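Local atomic coordinates of 450aa long hypothetical fmu protein (Pyrococcus horikoshii, PDB entry 2YXL), a protein that probably methylates cytosine in RNA at carbon 5 as a SAM-dependent enzyme of the RsmB/NOP family, and binds the cofactor analogue sinefungin. Residues L156-L161 and E351-L356; D175-V180 and G344-N349; N109-A114 and Y129-L134; P84-A89 and D116-R121. All blocks are in the same frame, centred on the assembly; numbering follows the deposited sequence.

Contact 1: residues L156-L161 and E351-L356; sequences LAPSWL and ELRWRL
Pro-158 and Trp-354 meet as a proline laid on an indole: CD of Pro-158 stands 3.8 Å from the centroid of the Trp-354 six-membered ring, only 20° off the normal, a CH-pi contact displaced toward the rim. The face it uses also carries CG of Arg-353. At the other end, Arg-353 NH2 donates to Leu-156 O (3.0 Å, N-H...O 165°), nearly straight and within the guanidinium plane, although the donor sits above the carbonyl plane. The same NH2 has a second partner in Asn-181, while NE binds Pro-350 O, so the guanidinium is fixed on more than one edge. A water links the two segments, accepting from Trp-160 NE1 at 2.8 Å and donating to Arg-353 O and Leu-356 O. Trp-160 CZ2 meets Leu-356 CB at 4.0 Å, and the side chains of Leu-161 and Arg-353 cross at about a right angle, CD1 of Leu-161 lying 3.9 Å from CB of Arg-353. Trp-354 NE1 is tied to Lys-62 O. The contact thus joins the start of helix 159-169, with Pro-158 as N-cap residue, to the short helix 352-355 of the methyltransferase domain, with helix 47-75 and helix 173-181 alongside.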
# COMPACT_ATOMS: atom_id res chain seq x y z
N LEU A 156 10.02 3.07 -15.27
CA LEU A 156 10.55 2.85 -13.91
C LEU A 156 10.01 1.55 -13.33
O LEU A 156 9.46 1.52 -12.22
CB LEU A 156 10.27 4.06 -13.00
CG LEU A 156 10.65 5.47 -13.48
CD1 LEU A 156 10.20 6.53 -12.48
CD2 LEU A 156 12.14 5.60 -13.77
N ALA A 157 10.16 0.47 -14.09
CA ALA A 157 9.59 -0.84 -13.73
C ALA A 157 10.40 -1.98 -14.34
O ALA A 157 11.03 -1.80 -15.39
CB ALA A 157 8.14 -0.91 -14.20
N PRO A 158 10.40 -3.16 -13.70
CA PRO A 158 11.12 -4.30 -14.27
C PRO A 158 10.44 -4.81 -15.54
O PRO A 158 9.22 -4.71 -15.67
CB PRO A 158 11.07 -5.36 -13.17
CG PRO A 158 9.87 -5.01 -12.37
CD PRO A 158 9.74 -3.52 -12.42
N SER A 159 11.24 -5.35 -16.46
CA SER A 159 10.77 -5.78 -17.77
C SER A 159 9.62 -6.79 -17.73
O SER A 159 8.71 -6.72 -18.56
CB SER A 159 11.94 -6.34 -18.59
OG SER A 159 11.60 -6.43 -19.96
N TRP A 160 9.67 -7.72 -16.77
CA TRP A 160 8.63 -8.74 -16.62
C TRP A 160 7.27 -8.12 -16.27
O TRP A 160 6.24 -8.60 -16.74
CB TRP A 160 9.03 -9.80 -15.59
CG TRP A 160 8.83 -9.39 -14.15
CD1 TRP A 160 9.75 -8.83 -13.32
CD2 TRP A 160 7.62 -9.52 -13.37
NE1 TRP A 160 9.21 -8.60 -12.08
CE2 TRP A 160 7.90 -9.01 -12.09
CE3 TRP A 160 6.34 -10.01 -13.65
CZ2 TRP A 160 6.94 -8.98 -11.07
CZ3 TRP A 160 5.38 -9.98 -12.63
CH2 TRP A 160 5.69 -9.46 -11.36
N LEU A 161 7.29 -7.07 -15.44
CA LEU A 161 6.08 -6.38 -15.03
C LEU A 161 5.51 -5.59 -16.20
O LEU A 161 4.31 -5.67 -16.48
CB LEU A 161 6.35 -5.44 -13.85
CG LEU A 161 5.32 -5.31 -12.71
CD1 LEU A 161 5.36 -3.91 -12.13
CD2 LEU A 161 3.89 -5.67 -13.11
N GLU A 351 7.91 0.82 -4.16
CA GLU A 351 8.96 -0.21 -4.11
C GLU A 351 8.46 -1.63 -4.38
O GLU A 351 9.25 -2.50 -4.75
CB GLU A 351 9.74 -0.15 -2.78
CG GLU A 351 9.00 -0.69 -1.55
CD GLU A 351 8.13 0.34 -0.86
OE1 GLU A 351 7.64 1.29 -1.51
OE2 GLU A 351 7.92 0.19 0.37
N LEU A 352 7.16 -1.85 -4.22
CA LEU A 352 6.55 -3.17 -4.46
C LEU A 352 6.77 -3.70 -5.87
O LEU A 352 6.91 -4.91 -6.06
CB LEU A 352 5.06 -3.17 -4.11
CG LEU A 352 4.70 -3.14 -2.61
CD1 LEU A 352 3.19 -3.24 -2.42
CD2 LEU A 352 5.40 -4.24 -1.83
N ARG A 353 6.83 -2.79 -6.84
CA ARG A 353 7.08 -3.16 -8.23
C ARG A 353 8.41 -3.91 -8.40
O ARG A 353 8.56 -4.70 -9.33
CB ARG A 353 7.03 -1.93 -9.15
CG ARG A 353 8.24 -1.00 -9.04
CD ARG A 353 8.05 0.29 -9.80
NE ARG A 353 7.02 1.14 -9.20
CZ ARG A 353 6.56 2.27 -9.76
NH1 ARG A 353 5.62 2.97 -9.14
NH2 ARG A 353 7.04 2.69 -10.93
N TRP A 354 9.35 -3.67 -7.49
CA TRP A 354 10.66 -4.31 -7.54
C TRP A 354 10.76 -5.57 -6.68
O TRP A 354 11.56 -6.46 -6.96
CB TRP A 354 11.76 -3.31 -7.16
CG TRP A 354 11.78 -2.12 -8.06
CD1 TRP A 354 11.36 -0.85 -7.76
CD2 TRP A 354 12.21 -2.08 -9.43
NE1 TRP A 354 11.52 -0.03 -8.85
CE2 TRP A 354 12.03 -0.75 -9.89
CE3 TRP A 354 12.73 -3.04 -10.31
CZ2 TRP A 354 12.37 -0.36 -11.19
CZ3 TRP A 354 13.06 -2.64 -11.60
CH2 TRP A 354 12.88 -1.31 -12.03
N ARG A 355 9.93 -5.64 -5.64
CA ARG A 355 9.96 -6.78 -4.71
C ARG A 355 9.06 -7.93 -5.15
O ARG A 355 9.21 -9.06 -4.69
CB ARG A 355 9.59 -6.33 -3.28
CG ARG A 355 10.30 -5.06 -2.80
CD ARG A 355 11.11 -5.30 -1.52
NE ARG A 355 10.31 -5.88 -0.43
CZ ARG A 355 10.82 -6.30 0.73
NH1 ARG A 355 10.01 -6.81 1.65
NH2 ARG A 355 12.12 -6.20 0.98
N LEU A 356 8.13 -7.64 -6.06
CA LEU A 356 7.19 -8.64 -6.58
C LEU A 356 7.84 -9.69 -7.48
O LEU A 356 8.70 -9.38 -8.30
CB LEU A 356 6.03 -7.98 -7.33
CG LEU A 356 4.74 -7.77 -6.54
CD1 LEU A 356 3.70 -7.11 -7.43
CD2 LEU A 356 4.22 -9.10 -5.99
O HOH W 1 9.66 -7.23 -9.67

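Contact 2: residues D175-V180 and G344-N349; sequences DFFRSV and GTIGKN
Ile-346 swings CG1 into the crowded position between its backbone N and carbonyl carbon (chi1 61°), and chi2 of 161° then extends CD1 toward Phe-176, Phe-177 and Val-180. Phe-176 answers with its CG opposite the backbone N (chi1 170°), which brings its CE1 to 4.0 Å from Ile-346 CD1, the two side chains crossing at about a right angle. That methyl is also met by Val-180 CG2 at 3.9 Å and, more loosely, by Phe-177 CE2 at 4.3 Å. It therefore rests among three side chains of one helical turn, two of them aromatic. Phe-176 CD1 lies over the centre of the Phe-177 ring, 3.8 Å above its plane. The arrangement docks helix 173-181, in the ferredoxin-like region characteristic of RsmB/RsmF-type enzymes, against the loop that follows strand 331-337 of the Rossmann-like methyltransferase fold. Further along, Gly-347 comes up close to the helix: its CA is 3.6 Å from Val-180 O, and Val-180 CB sits 3.7 Å from the same CA. The carbonyls of Val-180 and Ile-346 have a common donor, NH1 of Arg-353, which bridges helix and loop. Gly-344, at the start of its segment, shares backbone hydrogen bonding with Cys-390, the predicted nucleophile, and with Gly-440. Helix 159-169 backs the two phenylalanines through Val-165, and Leu-169 joins it against Phe-176.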
# COMPACT_ATOMS: atom_id res chain seq x y z
N ASP A 175 -0.01 4.97 -19.91
CA ASP A 175 -0.81 5.79 -19.00
C ASP A 175 -0.85 5.23 -17.58
O ASP A 175 -0.81 5.98 -16.60
CB ASP A 175 -2.23 5.98 -19.54
CG ASP A 175 -2.29 6.96 -20.70
OD1 ASP A 175 -1.54 7.95 -20.69
OD2 ASP A 175 -3.10 6.73 -21.62
N PHE A 176 -0.93 3.90 -17.48
CA PHE A 176 -0.90 3.21 -16.19
C PHE A 176 0.37 3.53 -15.42
O PHE A 176 0.31 3.92 -14.25
CB PHE A 176 -1.03 1.69 -16.37
CG PHE A 176 -0.77 0.90 -15.11
CD1 PHE A 176 0.48 0.34 -14.86
CD2 PHE A 176 -1.78 0.73 -14.17
CE1 PHE A 176 0.72 -0.38 -13.70
CE2 PHE A 176 -1.55 0.01 -13.00
CZ PHE A 176 -0.30 -0.55 -12.76
N PHE A 177 1.51 3.38 -16.08
CA PHE A 177 2.79 3.66 -15.43
C PHE A 177 2.99 5.14 -15.14
O PHE A 177 3.59 5.49 -14.14
CB PHE A 177 3.97 3.06 -16.22
CG PHE A 177 4.10 1.57 -16.03
CD1 PHE A 177 3.76 0.70 -17.06
CD2 PHE A 177 4.55 1.04 -14.83
CE1 PHE A 177 3.87 -0.68 -16.89
CE2 PHE A 177 4.66 -0.33 -14.65
CZ PHE A 177 4.32 -1.20 -15.68
N ARG A 178 2.45 6.00 -16.00
CA ARG A 178 2.41 7.44 -15.72
C ARG A 178 1.66 7.74 -14.42
O ARG A 178 2.18 8.45 -13.56
CB ARG A 178 1.82 8.23 -16.89
CG ARG A 178 2.87 8.67 -17.91
CD ARG A 178 2.37 9.81 -18.77
NE ARG A 178 1.47 9.35 -19.83
CZ ARG A 178 1.84 9.17 -21.10
NH1 ARG A 178 3.09 9.42 -21.49
NH2 ARG A 178 0.94 8.75 -21.99
N SER A 179 0.47 7.17 -14.26
CA SER A 179 -0.34 7.37 -13.06
C SER A 179 0.29 6.82 -11.77
O SER A 179 0.07 7.38 -10.69
CB SER A 179 -1.75 6.82 -13.23
OG SER A 179 -1.74 5.41 -13.34
N VAL A 180 1.05 5.73 -11.87
CA VAL A 180 1.74 5.18 -10.69
C VAL A 180 3.13 5.80 -10.49
O VAL A 180 3.82 5.51 -9.50
CB VAL A 180 1.81 3.62 -10.67
CG1 VAL A 180 0.41 3.01 -10.64
CG2 VAL A 180 2.63 3.07 -11.83
N GLY A 344 -1.65 -3.58 -7.70
CA GLY A 344 -2.45 -2.39 -7.94
C GLY A 344 -2.08 -1.21 -7.06
O GLY A 344 -2.57 -0.10 -7.27
N THR A 345 -1.23 -1.44 -6.06
CA THR A 345 -0.85 -0.40 -5.11
C THR A 345 0.55 0.19 -5.38
O THR A 345 1.09 0.90 -4.53
CB THR A 345 -0.97 -0.88 -3.64
OG1 THR A 345 0.03 -1.86 -3.36
CG2 THR A 345 -2.35 -1.48 -3.38
N ILE A 346 1.11 -0.08 -6.56
CA ILE A 346 2.48 0.36 -6.86
C ILE A 346 2.66 1.88 -7.04
O ILE A 346 3.79 2.36 -7.14
CB ILE A 346 3.13 -0.43 -8.05
CG1 ILE A 346 2.34 -0.24 -9.35
CG2 ILE A 346 3.31 -1.90 -7.67
CD1 ILE A 346 3.16 -0.57 -10.59
N GLY A 347 1.56 2.62 -7.07
CA GLY A 347 1.61 4.08 -7.04
C GLY A 347 1.74 4.59 -5.62
O GLY A 347 2.42 5.58 -5.36
N LYS A 348 1.10 3.88 -4.69
CA LYS A 348 1.09 4.22 -3.27
C LYS A 348 2.33 3.68 -2.55
O LYS A 348 2.94 4.40 -1.75
CB LYS A 348 -0.19 3.68 -2.63
CG LYS A 348 -0.38 4.03 -1.16
CD LYS A 348 -1.51 3.21 -0.54
CE LYS A 348 -1.73 3.59 0.92
NZ LYS A 348 -3.04 3.06 1.41
N ASN A 349 2.69 2.43 -2.82
CA ASN A 349 3.92 1.83 -2.29
C ASN A 349 4.83 1.44 -3.46
O ASN A 349 4.87 0.28 -3.86
CB ASN A 349 3.63 0.60 -1.43
CG ASN A 349 2.64 0.89 -0.32
OD1 ASN A 349 2.95 1.60 0.64
ND2 ASN A 349 1.46 0.30 -0.43

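Contact 3: residues N109-A114 and Y129-L134; sequences NLRWKA and YFWDLL
Arg-111 NH1 donates to the backbone oxygen of Trp-131 over 3.2 Å, a bent bond (N-H...O 138°) with the acceptor tilted from the guanidinium plane. The same NH1 lies over the centre of the Trp-131 ring, with the guanidinium standing almost upright on the indole. A cation-pi contact follows, CZ of Arg-111 being 4.6 Å from the centroid of the five-membered ring. NH2 goes elsewhere: it forms a salt bridge with Asp-135, and Leu-134 CB approaches it to 3.4 Å over the face of the group. The fully extended start of the arginine, CG opposite its backbone N (chi1 -178°), followed by a bend at chi3, carries the charge across to the neighbouring helix. These contacts belong to an antiparallel helical hairpin in the all-helical N-terminal part of the chain, formed by helices 104-121 and 124-138; the local axes of 109-114 and 129-134 approach to 9.6 Å. A wider pi-type turn at 110-114 interrupts the first helix, where Asn-109 O accepts from both Lys-113 N and Ala-114 N. Trp-112 and Trp-131 form a T-shaped pair near the outer side: the edge of Trp-131, led by NE1, faces the Trp-112 six-membered ring, with planes at 61° and centroids 5.0 Å apart. Toward the interior Phe-130 turns the edge of its ring to Leu-110 O, CE2 lying 3.3 Å from that oxygen, and the same CE2 meets Ala-114 CB. Leu-134 CD1 packs beside Leu-110 CB at 4.1 Å, and helix 12-24 approaches Ala-114 with Ile-15 and Ile-19.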
# COMPACT_ATOMS: atom_id res chain seq x y z
N ASN A 109 27.71 16.80 3.57
CA ASN A 109 26.97 16.09 4.61
C ASN A 109 26.84 14.59 4.32
O ASN A 109 26.87 13.77 5.24
CB ASN A 109 25.60 16.72 4.84
CG ASN A 109 25.67 18.09 5.54
OD1 ASN A 109 24.69 18.83 5.57
ND2 ASN A 109 26.83 18.42 6.09
N LEU A 110 26.71 14.25 3.04
CA LEU A 110 26.76 12.85 2.60
C LEU A 110 28.11 12.22 2.91
O LEU A 110 28.18 11.07 3.33
CB LEU A 110 26.47 12.73 1.11
CG LEU A 110 25.01 12.69 0.65
CD1 LEU A 110 24.95 12.85 -0.86
CD2 LEU A 110 24.34 11.39 1.09
N ARG A 111 29.18 12.98 2.69
CA ARG A 111 30.54 12.48 2.91
C ARG A 111 30.87 12.28 4.38
O ARG A 111 31.44 11.26 4.75
CB ARG A 111 31.57 13.38 2.23
CG ARG A 111 33.01 12.88 2.38
CD ARG A 111 33.99 13.57 1.42
NE ARG A 111 33.92 13.04 0.06
CZ ARG A 111 34.35 11.84 -0.32
NH1 ARG A 111 34.87 10.99 0.56
NH2 ARG A 111 34.25 11.47 -1.59
N TRP A 112 30.50 13.24 5.22
CA TRP A 112 30.91 13.23 6.62
C TRP A 112 29.84 12.75 7.59
O TRP A 112 30.12 11.94 8.47
CB TRP A 112 31.47 14.59 7.04
CG TRP A 112 32.66 14.98 6.23
CD1 TRP A 112 32.71 15.88 5.21
CD2 TRP A 112 33.99 14.44 6.34
NE1 TRP A 112 33.98 15.95 4.69
CE2 TRP A 112 34.78 15.08 5.37
CE3 TRP A 112 34.58 13.49 7.18
CZ2 TRP A 112 36.14 14.79 5.21
CZ3 TRP A 112 35.93 13.21 7.02
CH2 TRP A 112 36.70 13.86 6.04
N LYS A 113 28.61 13.23 7.44
CA LYS A 113 27.55 12.91 8.40
C LYS A 113 26.89 11.56 8.15
O LYS A 113 26.49 10.88 9.09
CB LYS A 113 26.50 14.04 8.48
CG LYS A 113 27.06 15.46 8.41
CD LYS A 113 28.07 15.78 9.52
CE LYS A 113 27.40 16.38 10.75
NZ LYS A 113 28.43 16.78 11.76
N ALA A 114 26.76 11.18 6.87
CA ALA A 114 26.20 9.87 6.50
C ALA A 114 27.15 8.74 6.84
O ALA A 114 26.74 7.70 7.37
CB ALA A 114 25.84 9.84 5.02
N TYR A 129 34.06 2.35 4.16
CA TYR A 129 33.78 1.78 2.84
C TYR A 129 32.86 2.69 2.02
O TYR A 129 33.09 2.90 0.83
CB TYR A 129 33.19 0.38 2.99
CG TYR A 129 32.86 -0.32 1.69
CD1 TYR A 129 33.85 -0.93 0.92
CD2 TYR A 129 31.54 -0.40 1.24
CE1 TYR A 129 33.54 -1.58 -0.27
CE2 TYR A 129 31.22 -1.04 0.06
CZ TYR A 129 32.22 -1.63 -0.69
OH TYR A 129 31.88 -2.27 -1.86
N PHE A 130 31.84 3.23 2.68
CA PHE A 130 30.94 4.21 2.07
C PHE A 130 31.72 5.45 1.62
O PHE A 130 31.60 5.89 0.48
CB PHE A 130 29.84 4.61 3.05
CG PHE A 130 28.87 5.62 2.49
CD1 PHE A 130 27.89 5.24 1.58
CD2 PHE A 130 28.93 6.96 2.89
CE1 PHE A 130 26.99 6.16 1.07
CE2 PHE A 130 28.03 7.89 2.38
CZ PHE A 130 27.06 7.50 1.47
N TRP A 131 32.52 5.98 2.54
CA TRP A 131 33.36 7.14 2.31
C TRP A 131 34.25 6.95 1.08
O TRP A 131 34.40 7.87 0.26
CB TRP A 131 34.22 7.40 3.55
CG TRP A 131 34.85 8.75 3.62
CD1 TRP A 131 34.32 9.88 4.20
CD2 TRP A 131 36.14 9.13 3.12
NE1 TRP A 131 35.20 10.93 4.07
CE2 TRP A 131 36.32 10.50 3.42
CE3 TRP A 131 37.15 8.44 2.44
CZ2 TRP A 131 37.48 11.20 3.06
CZ3 TRP A 131 38.31 9.13 2.08
CH2 TRP A 131 38.46 10.50 2.39
N ASP A 132 34.81 5.75 0.94
CA ASP A 132 35.65 5.37 -0.19
C ASP A 132 34.90 5.30 -1.53
O ASP A 132 35.52 5.39 -2.59
CB ASP A 132 36.35 4.03 0.07
CG ASP A 132 37.50 4.14 1.05
OD1 ASP A 132 38.02 5.26 1.27
OD2 ASP A 132 37.91 3.10 1.60
N LEU A 133 33.58 5.12 -1.48
CA LEU A 133 32.78 4.98 -2.69
C LEU A 133 32.16 6.28 -3.21
O LEU A 133 31.78 6.37 -4.38
CB LEU A 133 31.66 3.95 -2.49
CG LEU A 133 32.06 2.48 -2.37
CD1 LEU A 133 30.86 1.70 -1.87
CD2 LEU A 133 32.57 1.92 -3.70
N LEU A 134 32.06 7.29 -2.34
CA LEU A 134 31.34 8.52 -2.67
C LEU A 134 31.72 9.18 -4.00
O LEU A 134 30.83 9.52 -4.79
CB LEU A 134 31.42 9.53 -1.52
CG LEU A 134 30.19 9.66 -0.61
CD1 LEU A 134 29.96 11.14 -0.35
CD2 LEU A 134 28.93 9.06 -1.23

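Contact 4: residues P84-A89 and D116-R121; sequences PWLRAA and DFISSR
Trp-85 and Ile-118 mark the closest backbone approach of two antiparallel helices, whose local axes run 9.7 Å apart at 163°. They are helices 84-99 and 104-121, neighbours in the N-terminal helical bundle, a domain that probably corresponds to the NusB-like one of bacterial Fmu. The indole of Trp-85 is the main bridging group. Its CG, opposite the carbonyl carbon at chi1 -68°, lets the ring reach over to the partner helix and present one face to Arg-121. CB of Arg-121 stands over that face, 3.8 Å from the centroid of the five-membered ring and 9° off the normal, a nearly axial CH-pi contact. Beyond CB, the arginine bends at chi2 and runs along the indole until NH2 comes near Trp-85 CH2; its guanidinium is turned steeply against the ring, and NH2 forms a salt bridge with Glu-20 of helix 12-24. Phe-117 CE2 lies over one face of the guanidinium, offset toward its rim. Phe-117 itself meets the benzene end of the tryptophan, CE1 to Trp-85 CZ3 being 3.8 Å, with ring planes almost perpendicular but obliquely placed. Arg-23 adds a cation-pi contact to Trp-85, so the indole has basic residues from two helices around it. Ile-118 supplies the aliphatic filling: CB lies 4.1 Å from Trp-85 CB, and CD1 reaches Leu-86 as well as Ala-89. In the last of these pairs, Ile-118 CD1 is 4.0 Å from Ala-89 CB.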
# COMPACT_ATOMS: atom_id res chain seq x y z
N PRO A 84 22.57 -3.71 5.72
CA PRO A 84 21.35 -2.92 5.47
C PRO A 84 21.55 -1.40 5.54
O PRO A 84 20.90 -0.67 4.77
CB PRO A 84 20.40 -3.37 6.59
CG PRO A 84 20.94 -4.63 7.11
CD PRO A 84 22.42 -4.58 6.90
N TRP A 85 22.41 -0.94 6.44
CA TRP A 85 22.66 0.50 6.57
C TRP A 85 23.50 1.01 5.41
O TRP A 85 23.25 2.10 4.89
CB TRP A 85 23.32 0.84 7.92
CG TRP A 85 22.39 0.62 9.07
CD1 TRP A 85 22.32 -0.48 9.88
CD2 TRP A 85 21.36 1.51 9.51
NE1 TRP A 85 21.32 -0.33 10.80
CE2 TRP A 85 20.71 0.88 10.61
CE3 TRP A 85 20.92 2.77 9.10
CZ2 TRP A 85 19.65 1.48 11.29
CZ3 TRP A 85 19.86 3.37 9.79
CH2 TRP A 85 19.24 2.72 10.87
N LEU A 86 24.47 0.20 4.99
CA LEU A 86 25.28 0.51 3.82
C LEU A 86 24.41 0.58 2.56
O LEU A 86 24.45 1.57 1.83
CB LEU A 86 26.41 -0.50 3.64
CG LEU A 86 27.41 -0.26 2.51
CD1 LEU A 86 28.09 1.11 2.62
CD2 LEU A 86 28.44 -1.37 2.48
N ARG A 87 23.60 -0.46 2.33
CA ARG A 87 22.69 -0.49 1.19
C ARG A 87 21.78 0.74 1.14
O ARG A 87 21.64 1.35 0.09
CB ARG A 87 21.86 -1.78 1.18
CG ARG A 87 20.79 -1.83 0.07
CD ARG A 87 20.18 -3.22 -0.12
NE ARG A 87 19.57 -3.76 1.09
CZ ARG A 87 20.14 -4.65 1.90
NH1 ARG A 87 19.50 -5.06 2.98
NH2 ARG A 87 21.35 -5.12 1.64
N ALA A 88 21.19 1.08 2.28
CA ALA A 88 20.32 2.25 2.39
C ALA A 88 21.08 3.54 2.07
O ALA A 88 20.58 4.39 1.33
CB ALA A 88 19.69 2.32 3.78
N ALA A 89 22.29 3.68 2.62
CA ALA A 89 23.10 4.87 2.37
C ALA A 89 23.48 4.99 0.89
O ALA A 89 23.41 6.08 0.31
CB ALA A 89 24.34 4.88 3.24
N ASP A 116 29.44 8.77 9.12
CA ASP A 116 29.50 8.67 10.57
C ASP A 116 28.26 7.99 11.14
O ASP A 116 28.36 7.17 12.06
CB ASP A 116 29.66 10.06 11.19
CG ASP A 116 30.10 10.00 12.64
OD1 ASP A 116 30.86 9.07 13.01
OD2 ASP A 116 29.70 10.90 13.42
N PHE A 117 27.10 8.33 10.58
CA PHE A 117 25.82 7.79 11.05
C PHE A 117 25.73 6.27 10.88
O PHE A 117 25.33 5.57 11.82
CB PHE A 117 24.65 8.50 10.36
CG PHE A 117 23.30 7.95 10.73
CD1 PHE A 117 22.47 7.39 9.76
CD2 PHE A 117 22.85 8.00 12.05
CE1 PHE A 117 21.21 6.88 10.10
CE2 PHE A 117 21.59 7.50 12.40
CZ PHE A 117 20.77 6.94 11.42
N ILE A 118 26.09 5.76 9.71
CA ILE A 118 26.00 4.32 9.46
C ILE A 118 27.08 3.54 10.21
O ILE A 118 26.86 2.38 10.57
CB ILE A 118 25.94 3.95 7.94
CG1 ILE A 118 27.25 4.28 7.22
CG2 ILE A 118 24.73 4.62 7.27
CD1 ILE A 118 27.25 3.90 5.74
N SER A 119 28.21 4.19 10.48
CA SER A 119 29.24 3.65 11.36
C SER A 119 28.72 3.43 12.78
O SER A 119 28.95 2.38 13.36
CB SER A 119 30.46 4.58 11.41
OG SER A 119 31.37 4.28 10.37
N SER A 120 28.01 4.42 13.32
CA SER A 120 27.46 4.33 14.67
C SER A 120 26.35 3.27 14.79
O SER A 120 26.13 2.72 15.87
CB SER A 120 26.95 5.69 15.15
OG SER A 120 25.82 6.09 14.39
N ARG A 121 25.67 3.00 13.68
CA ARG A 121 24.67 1.94 13.65
C ARG A 121 25.27 0.56 13.38
O ARG A 121 24.62 -0.46 13.62
CB ARG A 121 23.57 2.25 12.62
CG ARG A 121 22.65 3.42 13.02
CD ARG A 121 21.92 3.16 14.34
NE ARG A 121 21.25 4.36 14.84
CZ ARG A 121 19.96 4.63 14.65
NH1 ARG A 121 19.44 5.75 15.15
NH2 ARG A 121 19.18 3.80 13.98

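Overall arrangement
The four contacts fall into two groups. Contacts 3 and 4 come first along the chain, with alternating segments; their centres are 10 Å apart, both use helix 104-121, and Phe-130 of contact 3 packs on Leu-86, Ala-89 and Ile-118 of contact 4, so they knit one helical bundle. Contacts 1 and 2 follow, contact 2 nested inside the loop closed by contact 1, with centres 11 Å apart. Successive helices 159-169 and 173-181 there meet one connection of the methyltransferase domain. Contacts 1 and 4 lie about 25 Å apart between centres, and contacts 2 and 3 about 33 Å. One pair therefore builds the N-terminal bundle, and the other joins the chain's middle region to the catalytic domain.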